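PDB 1ODI: purine nucleoside phosphorylase from Thermus thermophilus, which probably catalyses the reversible phosphorolysis of purine nucleosides, splitting the glycosidic bond to give the free base and ribose 1-phosphate. Local coordinates for residues H5-P10 and N41-L46; E15-P20 and P57-T62; Q61-G66 and E179-A184; G101-A106 and I199-N204. One frame throughout, in Å; residues are numbered along the deposited sequence.

In the fold
From the N terminus, the loop 5-10 meets the turn 41-46 in contact 1. Before that loop closes, strand 16-19 has begun contact 2, which ends on 57-62, so the two contacts cross. They also touch directly, through Leu46 and Gln61. Contact 2 runs straight into contact 3: both include Gln61 and Thr62, and the chain then travels from 61-66 to 179-184. Contact 4, between 101-106 and 199-204, opens within that long loop and closes after it, so contacts 3 and 4 cross and bind the same adenosine. Contacts 2 and 4 lie in one mixed sheet, while contact 1 reaches an adenosine held largely by a second subunit.

Contact 1 of 4, residues H5-P10 and N41-L46; sequences HVRAHP and NDHRGL. With ADN (adenosine), chain J; SO4 (sulfate ion), chain I.
The guanidinium of Arg7 lies flat on one face of the His43 imidazole, centres 3.9 Å apart and planes at 21°, while Arg44 CG sits over the opposite face. At the edge, in the ring plane, His43 ND1 donates to His5 O (3.1 Å), fixing the imidazole's rotation. CG of His43 is anti to the backbone N (chi1 -172°), which brings the ring between the two arginines. Arg44 runs extended past His5 CD2, its guanidinium turned 37° against that ring, and Arg44 NH2 gives an almost straight bond to sulfate O2 (3.2 Å). At the His5 edge, NE2 shares a 2.7 Å hydrogen bond with adenosine O5'; Glu76 holds ND1. Because Glu181, Met180 and Asn204 of the second subunit grip this adenosine, the contact lends His5 to a neighbour's active site. Asn41 ND2 closes the turn on Leu46 O (2.7 Å). Val6 packs on Tyr40 of strand 37-41, whereas His5 and Leu46 rest on helix 67-79.

Contact 2 of 4, residues E15-P20 and P57-T62; sequences ERVLLP and PVSVQT
Three backbone hydrogen bonds join Arg16-Leu19 to the parallel strand 57-61: Ser59 N to Arg16 O (2.9 Å), Leu18 N to Ser59 O (2.8 Å) and Gln61 N to Leu18 O (3.0 Å). The pattern stops at Pro20, which has no N-H to offer Gln61 O. Among apolar contacts, Val17 CG1, anti to the backbone N (chi1 -171°), sits near Ser59 O while Val17 CG2 touches Ser59 CB (3.7 Å). Leu19 CD2 reaches Gln61 CB, on the side covered by helix 67-79. Pro20 CD meets Val60 CG1 (3.9 Å), and Leu18 and Val58 pack on helix 214-234. Gln61 OE1 and Ser59 OG find partners outside the pair: Tyr40 for the first, Ala14 N and Thr50 for the second. A water links Arg16 N and NH2 to Pro57 O; Arg16 NE bonds Val232 O and NH1 the carboxylate of Val235. A parallel pair inside a mixed sheet, with helices 67-79 and 214-234 on its two faces, fits the alpha/beta fold of the phosphorylase superfamily.

Contact 3 of 4, residues Q61-G66 and E179-A184; sequences QTTGMG and EMEASA. With ADN (adenosine), chain H.
Gly66 N donates to Glu181 OE1 (2.9 Å), on the anti side of the carboxylate and 20° out of its plane, in the tightest part of the contact. Met65 CA lies 3.2 Å from Glu181 OE1, and Gly66 CA is 3.1 Å from Met180 O. Glu181 is bent at chi2 (91°), which swings its carboxylate from the start of helix 182-191 to the loop. The carboxylate also faces the nucleoside: Glu181 OE1 is 2.8 Å from adenosine O3' and Glu181 OE2 2.8 Å from O2', while Arg87 forms a salt bridge with OE2. This is the ribose site of the phosphorylase fold, where Met180 N also donates to adenosine O2' (2.9 Å) and the Met65 side chain lies alongside the sugar. Glu179 OE1 takes the N-H groups of both Glu181 and Ala182, steadying the turn before the helix. The contact is loose toward Thr63, whose OG1 comes no nearer than 4.2 Å to Glu181 CG. That buried hydroxyl donates to Gly64 O in the carbonyl plane; Gly64 itself is partly exposed.

Contact 4 of 4, residues G101-A106 and I199-N204; sequences GELIVA and ILAVSN. With ADN (adenosine), chain H.
Ile104 and Leu200 stand side by side as a hydrogen-bonded antiparallel pair in the mixed sheet of the phosphorylase fold, with Ile104 CB and Leu200 CB 4.3 Å apart on the face that Val153 covers. Further along, Ile104 CD1 reaches Val202 CG2 (3.9 Å), the two side chains crossing obliquely. Leu200 CD1 approaches Ala106 CB. Leu103 and Ile199 point to the other face, against Met224 of helix 214-234, and there Leu103 CD2 lies 4.3 Å from Ala201 CB. Ile199 has CG1 anti to the backbone N (chi1 -178°), placing that branch beside Ile104 O. The backbone is bonded in both directions: Ile104 N to Leu200 O (2.7 Å) and Leu200 N back to Ile104 O. Ahead of strand 103-106, Glu102 O accepts from Val202 N and Gly101 N donates to Val202 O. Strand 195-205 then carries Asn204 to the adenosine, its ND2 also bonded to Ser203 OG. The amide reads the purine edge twice: Asn204 OD1 accepts from adenosine N6 (3.1 Å), and Asn204 ND2 donates to adenosine N7 (2.7 Å).

Contact 1 of 4, residues H5-P10 and N41-L46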
loop_
_atom_site.group_PDB
_atom_site.type_symbol
_atom_site.label_atom_id
_atom_site.label_comp_id
_atom_site.label_asym_id
_atom_site.label_seq_id
_atom_site.Cartn_x
_atom_site.Cartn_y
_atom_site.Cartn_z
ATOM N N HIS A 5 2.371 12.154 30.257
ATOM C CA HIS A 5 0.912 12.162 30.358
ATOM C C HIS A 5 0.365 11.644 31.681
ATOM O O HIS A 5 -0.443 12.313 32.320
ATOM C CB HIS A 5 0.311 11.381 29.194
ATOM C CG HIS A 5 0.818 11.824 27.862
ATOM N ND1 HIS A 5 2.060 11.466 27.385
ATOM C CD2 HIS A 5 0.284 12.651 26.934
ATOM C CE1 HIS A 5 2.269 12.054 26.221
ATOM N NE2 HIS A 5 1.205 12.779 25.926
ATOM N N VAL A 6 0.782 10.448 32.084
ATOM C CA VAL A 6 0.335 9.890 33.354
ATOM C C VAL A 6 1.382 10.321 34.372
ATOM O O VAL A 6 2.329 9.592 34.656
ATOM C CB VAL A 6 0.252 8.347 33.297
ATOM C CG1 VAL A 6 -0.184 7.795 34.646
ATOM C CG2 VAL A 6 -0.732 7.922 32.208
ATOM N N ARG A 7 1.203 11.531 34.897
ATOM C CA ARG A 7 2.119 12.143 35.858
ATOM C C ARG A 7 2.269 11.377 37.169
ATOM O O ARG A 7 1.838 11.853 38.216
ATOM C CB ARG A 7 1.655 13.568 36.184
ATOM C CG ARG A 7 1.211 14.426 35.000
ATOM C CD ARG A 7 2.358 15.074 34.227
ATOM N NE ARG A 7 1.950 16.395 33.740
ATOM C CZ ARG A 7 2.533 17.064 32.745
ATOM N NH1 ARG A 7 3.573 16.544 32.098
ATOM N NH2 ARG A 7 2.072 18.260 32.394
ATOM N N ALA A 8 2.894 10.206 37.130
ATOM C CA ALA A 8 3.084 9.418 38.344
ATOM C C ALA A 8 4.547 9.010 38.538
ATOM O O ALA A 8 5.410 9.343 37.724
ATOM C CB ALA A 8 2.200 8.179 38.302
ATOM N N HIS A 9 4.821 8.306 39.633
ATOM C CA HIS A 9 6.172 7.834 39.929
ATOM C C HIS A 9 6.214 6.304 39.984
ATOM O O HIS A 9 5.182 5.651 40.137
ATOM C CB HIS A 9 6.672 8.421 41.250
ATOM C CG HIS A 9 6.940 9.893 41.189
ATOM N ND1 HIS A 9 5.951 10.838 41.351
ATOM C CD2 HIS A 9 8.083 10.576 40.937
ATOM C CE1 HIS A 9 6.473 12.045 41.203
ATOM N NE2 HIS A 9 7.762 11.914 40.951
ATOM N N PRO A 10 7.413 5.713 39.861
ATOM C CA PRO A 10 7.582 4.254 39.890
ATOM C C PRO A 10 6.765 3.490 40.945
ATOM O O PRO A 10 6.112 2.482 40.630
ATOM C CB PRO A 10 9.087 4.093 40.082
ATOM C CG PRO A 10 9.627 5.248 39.295
ATOM C CD PRO A 10 8.721 6.384 39.727
ATOM N N ASN A 41 -3.187 9.744 39.530
ATOM C CA ASN A 41 -3.154 10.649 38.384
ATOM C C ASN A 41 -4.526 11.053 37.892
ATOM O O ASN A 41 -5.458 10.254 37.883
ATOM C CB ASN A 41 -2.397 10.036 37.205
ATOM C CG ASN A 41 -2.348 10.970 36.009
ATOM O OD1 ASN A 41 -1.649 11.981 36.032
ATOM N ND2 ASN A 41 -3.106 10.647 34.969
ATOM N N ASP A 42 -4.625 12.301 37.454
ATOM C CA ASP A 42 -5.870 12.839 36.931
ATOM C C ASP A 42 -5.522 13.784 35.782
ATOM O O ASP A 42 -6.400 14.392 35.164
ATOM C CB ASP A 42 -6.634 13.588 38.031
ATOM C CG ASP A 42 -5.854 14.774 38.591
ATOM O OD1 ASP A 42 -6.311 15.359 39.595
ATOM O OD2 ASP A 42 -4.790 15.122 38.032
ATOM N N HIS A 43 -4.231 13.904 35.503
ATOM C CA HIS A 43 -3.787 14.764 34.417
ATOM C C HIS A 43 -4.418 14.259 33.116
ATOM O O HIS A 43 -4.471 13.052 32.863
ATOM C CB HIS A 43 -2.255 14.755 34.318
ATOM C CG HIS A 43 -1.713 15.752 33.342
ATOM N ND1 HIS A 43 -0.921 15.390 32.272
ATOM C CD2 HIS A 43 -1.889 17.090 33.246
ATOM C CE1 HIS A 43 -0.638 16.466 31.557
ATOM N NE2 HIS A 43 -1.213 17.510 32.126
ATOM N N ARG A 44 -4.904 15.193 32.305
ATOM C CA ARG A 44 -5.557 14.889 31.032
ATOM C C ARG A 44 -6.785 13.990 31.174
ATOM O O ARG A 44 -7.272 13.440 30.193
ATOM C CB ARG A 44 -4.562 14.267 30.045
ATOM C CG ARG A 44 -3.573 15.266 29.456
ATOM C CD ARG A 44 -2.764 14.637 28.332
ATOM N NE ARG A 44 -1.883 15.590 27.653
ATOM C CZ ARG A 44 -2.269 16.452 26.715
ATOM N NH1 ARG A 44 -3.536 16.506 26.322
ATOM N NH2 ARG A 44 -1.375 17.251 26.152
ATOM N N GLY A 45 -7.293 13.866 32.397
ATOM C CA GLY A 45 -8.455 13.029 32.629
ATOM C C GLY A 45 -8.109 11.547 32.660
ATOM O O GLY A 45 -8.979 10.694 32.865
ATOM N N LEU A 46 -6.832 11.242 32.452
ATOM C CA LEU A 46 -6.363 9.865 32.457
ATOM C C LEU A 46 -6.304 9.342 33.895
ATOM O O LEU A 46 -5.225 9.066 34.428
ATOM C CB LEU A 46 -4.990 9.806 31.796
ATOM C CG LEU A 46 -4.989 10.192 30.312
ATOM C CD1 LEU A 46 -3.552 10.378 29.827
ATOM C CD2 LEU A 46 -5.711 9.110 29.493
HETATM O "O5'" ADN J . 1.114 15.039 24.521
HETATM C "C5'" ADN J . 0.632 14.601 23.265
HETATM C "C4'" ADN J . -0.561 15.526 22.953
HETATM O "O4'" ADN J . -0.214 16.951 22.833
HETATM C "C3'" ADN J . -1.187 15.196 21.618
HETATM O "O3'" ADN J . -2.604 15.343 21.827
HETATM C "C2'" ADN J . -0.637 16.229 20.603
HETATM O "O2'" ADN J . -1.628 16.880 19.805
HETATM C "C1'" ADN J . 0.259 17.151 21.492
HETATM N N9 ADN J . 1.749 16.951 21.402
HETATM C C8 ADN J . 2.697 17.710 22.113
HETATM N N7 ADN J . 3.946 17.377 21.908
HETATM C C5 ADN J . 3.862 16.321 20.998
HETATM C C6 ADN J . 4.865 15.476 20.353
HETATM N N6 ADN J . 6.186 15.604 20.559
HETATM N N1 ADN J . 4.410 14.505 19.494
HETATM C C2 ADN J . 3.072 14.354 19.269
HETATM N N3 ADN J . 2.053 15.073 19.811
HETATM C C4 ADN J . 2.514 16.039 20.671
HETATM S S SO4 I . -3.174 18.984 22.905
HETATM O O1 SO4 I . -3.642 17.618 23.199
HETATM O O2 SO4 I . -2.247 19.419 23.965
HETATM O O3 SO4 I . -4.331 19.894 22.846
HETATM O O4 SO4 I . -2.478 19.021 21.606
#

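Contact 2 of 4, residues E15-P20 and P57-T62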
loop_
_atom_site.group_PDB
_atom_site.type_symbol
_atom_site.label_atom_id
_atom_site.label_comp_id
_atom_site.label_asym_id
_atom_site.label_seq_id
_atom_site.Cartn_x
_atom_site.Cartn_y
_atom_site.Cartn_z
ATOM N N GLU A 15 2.282 -3.949 39.678
ATOM C CA GLU A 15 2.708 -4.795 38.567
ATOM C C GLU A 15 1.521 -5.189 37.700
ATOM O O GLU A 15 1.657 -5.383 36.499
ATOM C CB GLU A 15 3.370 -6.069 39.081
ATOM C CG GLU A 15 4.773 -5.896 39.619
ATOM C CD GLU A 15 5.405 -7.224 40.009
ATOM O OE1 GLU A 15 6.610 -7.228 40.343
ATOM O OE2 GLU A 15 4.699 -8.259 39.981
ATOM N N ARG A 16 0.358 -5.316 38.328
ATOM C CA ARG A 16 -0.856 -5.714 37.632
ATOM C C ARG A 16 -1.756 -4.502 37.412
ATOM O O ARG A 16 -2.098 -3.803 38.366
ATOM C CB ARG A 16 -1.585 -6.776 38.463
ATOM C CG ARG A 16 -0.688 -7.928 38.870
ATOM C CD ARG A 16 -1.397 -8.926 39.762
ATOM N NE ARG A 16 -0.609 -10.150 39.911
ATOM C CZ ARG A 16 0.542 -10.239 40.571
ATOM N NH1 ARG A 16 1.172 -11.398 40.632
ATOM N NH2 ARG A 16 1.058 -9.177 41.180
ATOM N N VAL A 17 -2.151 -4.262 36.161
ATOM C CA VAL A 17 -2.989 -3.107 35.844
ATOM C C VAL A 17 -4.175 -3.410 34.926
ATOM O O VAL A 17 -4.016 -4.052 33.893
ATOM C CB VAL A 17 -2.145 -1.992 35.161
ATOM C CG1 VAL A 17 -2.954 -0.714 35.036
ATOM C CG2 VAL A 17 -0.871 -1.738 35.949
ATOM N N LEU A 18 -5.364 -2.956 35.319
ATOM C CA LEU A 18 -6.559 -3.118 34.494
ATOM C C LEU A 18 -6.636 -1.821 33.706
ATOM O O LEU A 18 -6.398 -0.744 34.260
ATOM C CB LEU A 18 -7.833 -3.266 35.329
ATOM C CG LEU A 18 -8.032 -4.504 36.210
ATOM C CD1 LEU A 18 -9.523 -4.667 36.419
ATOM C CD2 LEU A 18 -7.464 -5.761 35.570
ATOM N N LEU A 19 -6.971 -1.931 32.424
ATOM C CA LEU A 19 -7.033 -0.779 31.538
ATOM C C LEU A 19 -8.398 -0.483 30.915
ATOM O O LEU A 19 -8.711 -0.963 29.816
ATOM C CB LEU A 19 -6.001 -0.948 30.414
ATOM C CG LEU A 19 -4.525 -1.102 30.798
ATOM C CD1 LEU A 19 -3.728 -1.593 29.602
ATOM C CD2 LEU A 19 -3.982 0.226 31.295
ATOM N N PRO A 20 -9.245 0.282 31.622
ATOM C CA PRO A 20 -10.555 0.610 31.054
ATOM C C PRO A 20 -10.298 1.826 30.173
ATOM O O PRO A 20 -9.281 2.513 30.354
ATOM C CB PRO A 20 -11.388 0.952 32.286
ATOM C CG PRO A 20 -10.370 1.581 33.194
ATOM C CD PRO A 20 -9.185 0.646 33.047
ATOM N N PRO A 57 -1.703 -5.934 45.257
ATOM C CA PRO A 57 -1.824 -4.584 44.707
ATOM C C PRO A 57 -2.280 -4.609 43.248
ATOM O O PRO A 57 -1.782 -5.389 42.422
ATOM C CB PRO A 57 -0.423 -4.000 44.908
ATOM C CG PRO A 57 0.470 -5.213 44.878
ATOM C CD PRO A 57 -0.318 -6.234 45.657
ATOM N N VAL A 58 -3.248 -3.757 42.942
ATOM C CA VAL A 58 -3.787 -3.691 41.595
ATOM C C VAL A 58 -4.049 -2.258 41.182
ATOM O O VAL A 58 -4.672 -1.494 41.919
ATOM C CB VAL A 58 -5.103 -4.499 41.494
ATOM C CG1 VAL A 58 -5.749 -4.303 40.127
ATOM C CG2 VAL A 58 -4.812 -5.965 41.750
ATOM N N SER A 59 -3.555 -1.898 40.001
ATOM C CA SER A 59 -3.746 -0.557 39.463
ATOM C C SER A 59 -4.826 -0.577 38.386
ATOM O O SER A 59 -4.975 -1.559 37.658
ATOM C CB SER A 59 -2.439 -0.023 38.870
ATOM O OG SER A 59 -1.482 0.263 39.873
ATOM N N VAL A 60 -5.580 0.515 38.309
ATOM C CA VAL A 60 -6.642 0.677 37.327
ATOM C C VAL A 60 -6.359 2.004 36.638
ATOM O O VAL A 60 -6.590 3.068 37.208
ATOM C CB VAL A 60 -8.015 0.747 38.008
ATOM C CG1 VAL A 60 -9.126 0.709 36.957
ATOM C CG2 VAL A 60 -8.147 -0.394 38.997
ATOM N N GLN A 61 -5.848 1.933 35.410
ATOM C CA GLN A 61 -5.484 3.122 34.642
ATOM C C GLN A 61 -6.423 3.404 33.478
ATOM O O GLN A 61 -6.797 2.499 32.740
ATOM C CB GLN A 61 -4.050 2.969 34.107
ATOM C CG GLN A 61 -3.561 4.123 33.251
ATOM C CD GLN A 61 -3.582 5.446 33.993
ATOM O OE1 GLN A 61 -2.994 5.577 35.066
ATOM N NE2 GLN A 61 -4.260 6.436 33.425
ATOM N N THR A 62 -6.799 4.669 33.324
ATOM C CA THR A 62 -7.667 5.072 32.234
ATOM C C THR A 62 -6.793 5.214 30.994
ATOM O O THR A 62 -5.715 5.822 31.050
ATOM C CB THR A 62 -8.337 6.418 32.523
ATOM O OG1 THR A 62 -9.213 6.294 33.651
ATOM C CG2 THR A 62 -9.134 6.871 31.321
HETATM O O HOH W 1 0.476 -6.453 41.346
#

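Contact 3 of 4, residues Q61-G66 and E179-A184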
loop_
_atom_site.group_PDB
_atom_site.type_symbol
_atom_site.label_atom_id
_atom_site.label_comp_id
_atom_site.label_asym_id
_atom_site.label_seq_id
_atom_site.Cartn_x
_atom_site.Cartn_y
_atom_site.Cartn_z
ATOM N N GLN A 61 -5.848 1.933 35.410
ATOM C CA GLN A 61 -5.484 3.122 34.642
ATOM C C GLN A 61 -6.423 3.404 33.478
ATOM O O GLN A 61 -6.797 2.499 32.740
ATOM C CB GLN A 61 -4.050 2.969 34.107
ATOM C CG GLN A 61 -3.561 4.123 33.251
ATOM C CD GLN A 61 -3.582 5.446 33.993
ATOM O OE1 GLN A 61 -2.994 5.577 35.066
ATOM N NE2 GLN A 61 -4.260 6.436 33.425
ATOM N N THR A 62 -6.799 4.669 33.324
ATOM C CA THR A 62 -7.667 5.072 32.234
ATOM C C THR A 62 -6.793 5.214 30.994
ATOM O O THR A 62 -5.715 5.822 31.050
ATOM C CB THR A 62 -8.337 6.418 32.523
ATOM O OG1 THR A 62 -9.213 6.294 33.651
ATOM C CG2 THR A 62 -9.134 6.871 31.321
ATOM N N THR A 63 -7.249 4.662 29.875
ATOM C CA THR A 63 -6.472 4.733 28.641
ATOM C C THR A 63 -6.958 5.813 27.684
ATOM O O THR A 63 -6.174 6.356 26.909
ATOM C CB THR A 63 -6.513 3.396 27.869
ATOM O OG1 THR A 63 -7.854 3.143 27.435
ATOM C CG2 THR A 63 -6.049 2.244 28.751
ATOM N N GLY A 64 -8.246 6.128 27.754
ATOM C CA GLY A 64 -8.814 7.100 26.842
ATOM C C GLY A 64 -9.294 6.266 25.667
ATOM O O GLY A 64 -9.173 5.042 25.712
ATOM N N MET A 65 -9.831 6.895 24.627
ATOM C CA MET A 65 -10.312 6.155 23.464
ATOM C C MET A 65 -9.331 6.230 22.293
ATOM O O MET A 65 -8.811 7.300 21.970
ATOM C CB MET A 65 -11.669 6.703 22.995
ATOM C CG MET A 65 -12.750 6.727 24.044
ATOM S SD MET A 65 -14.361 7.231 23.385
ATOM C CE MET A 65 -14.097 9.038 23.198
ATOM N N GLY A 66 -9.095 5.093 21.649
ATOM C CA GLY A 66 -8.201 5.075 20.506
ATOM C C GLY A 66 -6.817 4.594 20.851
ATOM O O GLY A 66 -6.296 4.908 21.923
ATOM N N GLU A 179 -13.639 -2.541 18.492
ATOM C CA GLU A 179 -13.265 -1.725 19.627
ATOM C C GLU A 179 -12.065 -0.879 19.181
ATOM O O GLU A 179 -11.646 -0.975 18.023
ATOM C CB GLU A 179 -12.979 -2.605 20.849
ATOM C CG GLU A 179 -12.019 -3.730 20.622
ATOM C CD GLU A 179 -10.632 -3.365 21.057
ATOM O OE1 GLU A 179 -9.796 -3.063 20.184
ATOM O OE2 GLU A 179 -10.389 -3.368 22.281
ATOM N N MET A 180 -11.512 -0.058 20.072
ATOM C CA MET A 180 -10.432 0.840 19.671
ATOM C C MET A 180 -9.152 0.903 20.500
ATOM O O MET A 180 -8.559 1.975 20.615
ATOM C CB MET A 180 -10.993 2.262 19.563
ATOM C CG MET A 180 -12.189 2.406 18.627
ATOM S SD MET A 180 -13.006 4.025 18.769
ATOM C CE MET A 180 -11.767 5.104 18.031
ATOM N N GLU A 181 -8.712 -0.209 21.079
ATOM C CA GLU A 181 -7.481 -0.151 21.855
ATOM C C GLU A 181 -6.634 -1.417 21.849
ATOM O O GLU A 181 -5.408 -1.341 21.926
ATOM C CB GLU A 181 -7.778 0.236 23.312
ATOM C CG GLU A 181 -8.233 1.670 23.519
ATOM C CD GLU A 181 -9.741 1.816 23.468
ATOM O OE1 GLU A 181 -10.239 2.938 23.190
ATOM O OE2 GLU A 181 -10.425 0.804 23.718
ATOM N N ALA A 182 -7.281 -2.572 21.734
ATOM C CA ALA A 182 -6.589 -3.858 21.798
ATOM C C ALA A 182 -5.327 -4.072 20.959
ATOM O O ALA A 182 -4.261 -4.350 21.514
ATOM C CB ALA A 182 -7.586 -4.995 21.552
ATOM N N SER A 183 -5.433 -3.951 19.641
ATOM C CA SER A 183 -4.278 -4.169 18.769
ATOM C C SER A 183 -2.954 -3.584 19.263
ATOM O O SER A 183 -1.934 -4.276 19.285
ATOM C CB SER A 183 -4.569 -3.633 17.369
ATOM O OG SER A 183 -4.917 -2.263 17.429
ATOM N N ALA A 184 -2.964 -2.313 19.650
ATOM C CA ALA A 184 -1.743 -1.653 20.121
ATOM C C ALA A 184 -1.291 -2.197 21.479
ATOM O O ALA A 184 -0.095 -2.286 21.759
ATOM C CB ALA A 184 -1.961 -0.136 20.199
HETATM O "O5'" ADN H . -17.452 4.228 22.653
HETATM C "C5'" ADN H . -16.328 3.887 21.863
HETATM C "C4'" ADN H . -15.326 3.277 22.863
HETATM O "O4'" ADN H . -15.807 2.050 23.533
HETATM C "C3'" ADN H . -14.040 2.838 22.185
HETATM O "O3'" ADN H . -12.971 3.236 23.067
HETATM C "C2'" ADN H . -14.122 1.301 22.019
HETATM O "O2'" ADN H . -12.993 0.598 22.529
HETATM C "C1'" ADN H . -15.498 0.945 22.663
HETATM N N9 ADN H . -16.629 0.653 21.697
HETATM C C8 ADN H . -17.935 0.296 22.082
HETATM N N7 ADN H . -18.776 0.093 21.101
HETATM C C5 ADN H . -18.007 0.322 19.960
HETATM C C6 ADN H . -18.311 0.280 18.536
HETATM N N6 ADN H . -19.523 -0.025 18.061
HETATM N N1 ADN H . -17.288 0.571 17.658
HETATM C C2 ADN H . -16.050 0.886 18.133
HETATM N N3 ADN H . -15.653 0.959 19.434
HETATM C C4 ADN H . -16.678 0.668 20.298
#

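Contact 4 of 4, residues G101-A106 and I199-N204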
loop_
_atom_site.group_PDB
_atom_site.type_symbol
_atom_site.label_atom_id
_atom_site.label_comp_id
_atom_site.label_asym_id
_atom_site.label_seq_id
_atom_site.Cartn_x
_atom_site.Cartn_y
_atom_site.Cartn_z
ATOM N N GLY A 101 -23.940 -7.172 26.694
ATOM C CA GLY A 101 -23.757 -7.770 28.003
ATOM C C GLY A 101 -22.867 -8.996 27.922
ATOM O O GLY A 101 -22.215 -9.371 28.895
ATOM N N GLU A 102 -22.833 -9.634 26.758
ATOM C CA GLU A 102 -21.993 -10.812 26.600
ATOM C C GLU A 102 -20.532 -10.414 26.726
ATOM O O GLU A 102 -20.153 -9.285 26.392
ATOM C CB GLU A 102 -22.228 -11.471 25.245
ATOM C CG GLU A 102 -23.525 -12.250 25.153
ATOM C CD GLU A 102 -23.614 -13.077 23.877
ATOM O OE1 GLU A 102 -22.720 -13.927 23.647
ATOM O OE2 GLU A 102 -24.581 -12.879 23.109
ATOM N N LEU A 103 -19.719 -11.342 27.217
ATOM C CA LEU A 103 -18.296 -11.105 27.404
ATOM C C LEU A 103 -17.440 -11.682 26.280
ATOM O O LEU A 103 -17.739 -12.746 25.740
ATOM C CB LEU A 103 -17.843 -11.713 28.727
ATOM C CG LEU A 103 -18.547 -11.258 30.003
ATOM C CD1 LEU A 103 -17.933 -11.993 31.192
ATOM C CD2 LEU A 103 -18.415 -9.755 30.163
ATOM N N ILE A 104 -16.361 -10.983 25.943
ATOM C CA ILE A 104 -15.455 -11.448 24.900
ATOM C C ILE A 104 -14.024 -11.511 25.411
ATOM O O ILE A 104 -13.495 -10.508 25.885
ATOM C CB ILE A 104 -15.470 -10.517 23.668
ATOM C CG1 ILE A 104 -16.854 -10.536 23.012
ATOM C CG2 ILE A 104 -14.416 -10.966 22.671
ATOM C CD1 ILE A 104 -17.005 -9.581 21.856
ATOM N N VAL A 105 -13.412 -12.693 25.353
ATOM C CA VAL A 105 -12.015 -12.831 25.757
ATOM C C VAL A 105 -11.315 -12.739 24.415
ATOM O O VAL A 105 -11.463 -13.628 23.576
ATOM C CB VAL A 105 -11.714 -14.198 26.415
ATOM C CG1 VAL A 105 -10.243 -14.288 26.768
ATOM C CG2 VAL A 105 -12.531 -14.355 27.684
ATOM N N ALA A 106 -10.574 -11.654 24.208
ATOM C CA ALA A 106 -9.889 -11.402 22.940
ATOM C C ALA A 106 -8.675 -12.278 22.639
ATOM O O ALA A 106 -7.613 -12.130 23.238
ATOM C CB ALA A 106 -9.500 -9.929 22.861
ATOM N N ILE A 199 -10.363 -8.162 27.753
ATOM C CA ILE A 199 -11.676 -8.747 27.942
ATOM C C ILE A 199 -12.677 -7.627 27.707
ATOM O O ILE A 199 -12.508 -6.498 28.184
ATOM C CB ILE A 199 -11.834 -9.373 29.354
ATOM C CG1 ILE A 199 -13.215 -10.017 29.475
ATOM C CG2 ILE A 199 -11.592 -8.331 30.433
ATOM C CD1 ILE A 199 -13.409 -10.797 30.760
ATOM N N LEU A 200 -13.717 -7.934 26.946
ATOM C CA LEU A 200 -14.701 -6.926 26.599
ATOM C C LEU A 200 -16.136 -7.293 26.905
ATOM O O LEU A 200 -16.507 -8.467 26.953
ATOM C CB LEU A 200 -14.571 -6.620 25.110
ATOM C CG LEU A 200 -13.127 -6.356 24.699
ATOM C CD1 LEU A 200 -12.837 -7.005 23.370
ATOM C CD2 LEU A 200 -12.885 -4.868 24.655
ATOM N N ALA A 201 -16.941 -6.261 27.105
ATOM C CA ALA A 201 -18.360 -6.420 27.367
ATOM C C ALA A 201 -19.070 -5.719 26.213
ATOM O O ALA A 201 -18.928 -4.514 26.030
ATOM C CB ALA A 201 -18.729 -5.764 28.685
ATOM N N VAL A 202 -19.807 -6.479 25.416
ATOM C CA VAL A 202 -20.526 -5.897 24.295
ATOM C C VAL A 202 -21.511 -4.875 24.847
ATOM O O VAL A 202 -22.345 -5.206 25.696
ATOM C CB VAL A 202 -21.300 -6.974 23.520
ATOM C CG1 VAL A 202 -21.993 -6.350 22.327
ATOM C CG2 VAL A 202 -20.348 -8.080 23.080
ATOM N N SER A 203 -21.411 -3.633 24.379
ATOM C CA SER A 203 -22.308 -2.579 24.855
ATOM C C SER A 203 -23.300 -2.135 23.786
ATOM O O SER A 203 -24.227 -1.368 24.059
ATOM C CB SER A 203 -21.497 -1.375 25.339
ATOM O OG SER A 203 -20.624 -0.919 24.329
ATOM N N ASN A 204 -23.111 -2.635 22.571
ATOM C CA ASN A 204 -23.988 -2.278 21.467
ATOM C C ASN A 204 -23.687 -3.074 20.204
ATOM O O ASN A 204 -22.645 -3.728 20.082
ATOM C CB ASN A 204 -23.824 -0.797 21.157
ATOM C CG ASN A 204 -22.454 -0.478 20.575
ATOM O OD1 ASN A 204 -22.277 -0.438 19.357
ATOM N ND2 ASN A 204 -21.473 -0.271 21.444
HETATM O "O5'" ADN H . -17.452 4.228 22.653
HETATM C "C5'" ADN H . -16.328 3.887 21.863
HETATM C "C4'" ADN H . -15.326 3.277 22.863
HETATM O "O4'" ADN H . -15.807 2.050 23.533
HETATM C "C3'" ADN H . -14.040 2.838 22.185
HETATM O "O3'" ADN H . -12.971 3.236 23.067
HETATM C "C2'" ADN H . -14.122 1.301 22.019
HETATM O "O2'" ADN H . -12.993 0.598 22.529
HETATM C "C1'" ADN H . -15.498 0.945 22.663
HETATM N N9 ADN H . -16.629 0.653 21.697
HETATM C C8 ADN H . -17.935 0.296 22.082
HETATM N N7 ADN H . -18.776 0.093 21.101
HETATM C C5 ADN H . -18.007 0.322 19.960
HETATM C C6 ADN H . -18.311 0.280 18.536
HETATM N N6 ADN H . -19.523 -0.025 18.061
HETATM N N1 ADN H . -17.288 0.571 17.658
HETATM C C2 ADN H . -16.050 0.886 18.133
HETATM N N3 ADN H . -15.653 0.959 19.434
HETATM C C4 ADN H . -16.678 0.668 20.298
#